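Local coordinates for UPF0342 protein YheA (PDB 2OEE) that is of unknown function but belongs to the UPF0342 family, akin to the YlbF/YmcA regulators of competence, at residues H80-I83 with S84-M87. Numbering follows the deposited sequence.
Sequences HEKI and SQLM. With CA (calcium ion), chain C.
Gln-85 reaches back along the first turn of helix 81-104 to Glu-81 and Lys-82. The CB of Gln-85 rests 3.4 Å from Lys-82 O, and CG, turned opposite the carbonyl carbon (chi1 -70°), passes close to Glu-81 O. From there the chain runs straight out, and the two ends of the amide divide the work. Gln-85 NE2 donates to Glu-81 OE2 at 3.0 Å, nearly straight and in the amide plane, meeting the anti lone pair of a carboxylate twisted 64° from the amide. Gln-85 OE1 accepts from Lys-82 NZ at 2.7 Å, the ammonium lying well out of the carbonyl plane. The Glu-81 carboxylate also grips the calcium ion with both oxygens, OE1 at 2.4 Å and OE2 at 2.5 Å, and three waters add to the shell. With an alanine here, the lysine ammonium is likely to lose this acceptor and Glu-81 OE2 its amide donor. The helix starts at His-80, the N-cap, whose ring nitrogen ND1 takes the Ile-83 N-H in the ring plane at 3.1 Å. One turn on, Ile-83 CG2 and Met-87 SE lie side by side at 4.0 Å. Both side chains pack on Val-77 of helix 70-78, while Leu-86 fits between helices 20-34 and 36-48 through Leu-25, Val-32 and Phe-42, and also meets Tyr-112 of the second subunit.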
ATOM      1  N   HIS A  80       2.589  11.118 -26.832  1.00 13.02           N
ATOM      2  CA  HIS A  80       1.301  10.725 -27.371  1.00 11.57           C
ATOM      3  C   HIS A  80       0.213  11.159 -26.388  1.00 11.17           C
ATOM      4  O   HIS A  80       0.205  10.683 -25.251  1.00 10.41           O
ATOM      5  CB  HIS A  80       1.250   9.203 -27.542  1.00 10.91           C
ATOM      6  CG  HIS A  80       0.044   8.717 -28.282  1.00  9.81           C
ATOM      7  ND1 HIS A  80      -1.162   8.483 -27.663  1.00  8.68           N
ATOM      8  CD2 HIS A  80      -0.132   8.382 -29.589  1.00  7.57           C
ATOM      9  CE1 HIS A  80      -2.037   8.045 -28.548  1.00  8.61           C
ATOM     10  NE2 HIS A  80      -1.445   7.994 -29.729  1.00  9.30           N
ATOM     11  N   GLU A  81      -0.674  12.048 -26.814  1.00 10.10           N
ATOM     12  CA  GLU A  81      -1.641  12.647 -25.876  1.00 11.17           C
ATOM     13  C   GLU A  81      -2.512  11.604 -25.148  1.00 10.83           C
ATOM     14  O   GLU A  81      -2.601  11.629 -23.919  1.00 10.83           O
ATOM     15  CB  GLU A  81      -2.492  13.721 -26.574  1.00 11.22           C
ATOM     16  CG  GLU A  81      -3.553  14.402 -25.657  1.00 12.71           C
ATOM     17  CD  GLU A  81      -2.961  15.097 -24.428  1.00 14.00           C
ATOM     18  OE1 GLU A  81      -1.854  15.702 -24.491  1.00 15.64           O
ATOM     19  OE2 GLU A  81      -3.603  15.042 -23.357  1.00 15.29           O
ATOM     20  N   LYS A  82      -3.130  10.690 -25.895  1.00 11.01           N
ATOM     21  CA  LYS A  82      -4.063   9.731 -25.306  1.00 11.91           C
ATOM     22  C   LYS A  82      -3.344   8.778 -24.349  1.00 11.55           C
ATOM     23  O   LYS A  82      -3.853   8.477 -23.264  1.00 11.60           O
ATOM     24  CB  LYS A  82      -4.740   8.904 -26.390  1.00 12.79           C
ATOM     25  CG  LYS A  82      -6.258   8.696 -26.323  1.00 19.45           C
ATOM     26  CD  LYS A  82      -7.014   9.303 -25.111  1.00 19.36           C
ATOM     27  CE  LYS A  82      -7.675  10.590 -25.638  1.00 18.86           C
ATOM     28  NZ  LYS A  82      -8.777  11.215 -24.835  1.00 19.81           N
ATOM     29  N   ILE A  83      -2.192   8.254 -24.752  1.00 11.19           N
ATOM     30  CA  ILE A  83      -1.414   7.395 -23.844  1.00 11.43           C
ATOM     31  C   ILE A  83      -1.019   8.160 -22.572  1.00 11.82           C
ATOM     32  O   ILE A  83      -1.008   7.590 -21.473  1.00 11.25           O
ATOM     33  CB  ILE A  83      -0.153   6.819 -24.519  1.00 11.12           C
ATOM     34  CG1 ILE A  83      -0.551   5.843 -25.644  1.00 11.72           C
ATOM     35  CG2 ILE A  83       0.769   6.118 -23.490  1.00 11.46           C
ATOM     36  CD1 ILE A  83       0.641   5.440 -26.534  1.00 10.52           C
ATOM     37  N   SER A  84      -0.701   9.444 -22.724  1.00 11.60           N
ATOM     38  CA  SER A  84      -0.311  10.267 -21.570  1.00 12.29           C
ATOM     39  C   SER A  84      -1.470  10.396 -20.601  1.00 11.47           C
ATOM     40  O   SER A  84      -1.244  10.397 -19.400  1.00 11.50           O
ATOM     41  CB  SER A  84       0.121  11.679 -21.994  1.00 12.63           C
ATOM     42  OG  SER A  84       1.347  11.601 -22.697  1.00 18.94           O
ATOM     43  N   GLN A  85      -2.680  10.521 -21.146  1.00 11.60           N
ATOM     44  CA  GLN A  85      -3.929  10.578 -20.348  1.00 11.98           C
ATOM     45  C   GLN A  85      -4.162   9.293 -19.553  1.00 11.65           C
ATOM     46  O   GLN A  85      -4.542   9.340 -18.382  1.00 10.88           O
ATOM     47  CB  GLN A  85      -5.137  10.883 -21.237  1.00 11.41           C
ATOM     48  CG  GLN A  85      -5.150  12.331 -21.781  1.00 11.40           C
ATOM     49  CD  GLN A  85      -6.363  12.671 -22.619  1.00 12.51           C
ATOM     50  OE1 GLN A  85      -7.367  11.948 -22.642  1.00 14.75           O
ATOM     51  NE2 GLN A  85      -6.268  13.776 -23.352  1.00 14.62           N
ATOM     52  N   LEU A  86      -3.943   8.149 -20.205  1.00 11.26           N
ATOM     53  CA  LEU A  86      -3.965   6.856 -19.518  1.00 11.21           C
ATOM     54  C   LEU A  86      -2.908   6.776 -18.393  1.00 11.23           C
ATOM     55  O   LEU A  86      -3.227   6.358 -17.270  1.00 11.43           O
ATOM     56  CB  LEU A  86      -3.806   5.696 -20.534  1.00 10.89           C
ATOM     57  CG  LEU A  86      -3.566   4.288 -19.957  1.00 12.02           C
ATOM     58  CD1 LEU A  86      -4.738   3.853 -19.023  1.00 12.88           C
ATOM     59  CD2 LEU A  86      -3.339   3.283 -21.089  1.00 11.16           C
HETATM   60  N   MSE A  87      -1.675   7.179 -18.686  1.00 10.79           N
HETATM   61  CA  MSE A  87      -0.590   7.172 -17.708  1.00 11.95           C
HETATM   62  C   MSE A  87      -0.881   8.120 -16.548  1.00 12.26           C
HETATM   63  O   MSE A  87      -0.607   7.789 -15.389  1.00 12.67           O
HETATM   64  CB  MSE A  87       0.770   7.481 -18.361  1.00 10.88           C
HETATM   65  CG  MSE A  87       1.268   6.324 -19.285  1.00 13.16           C
HETATM   66 SE   MSE A  87       2.849   6.684 -20.111  1.00 13.76          SE
HETATM   67  CE  MSE A  87       3.981   6.818 -18.723  1.00 19.61           C
TER
HETATM   68 CA    CA C 118      -1.682  16.112 -22.121  1.00 13.25          CA
HETATM   69  O   HOH W   1      -1.947  13.908 -20.972  1.00 12.65           O
HETATM   70  O   HOH W   2       0.509  15.475 -22.690  1.00 10.23           O
HETATM   71  O   HOH W   3      -1.225  16.698 -19.913  1.00 14.98           O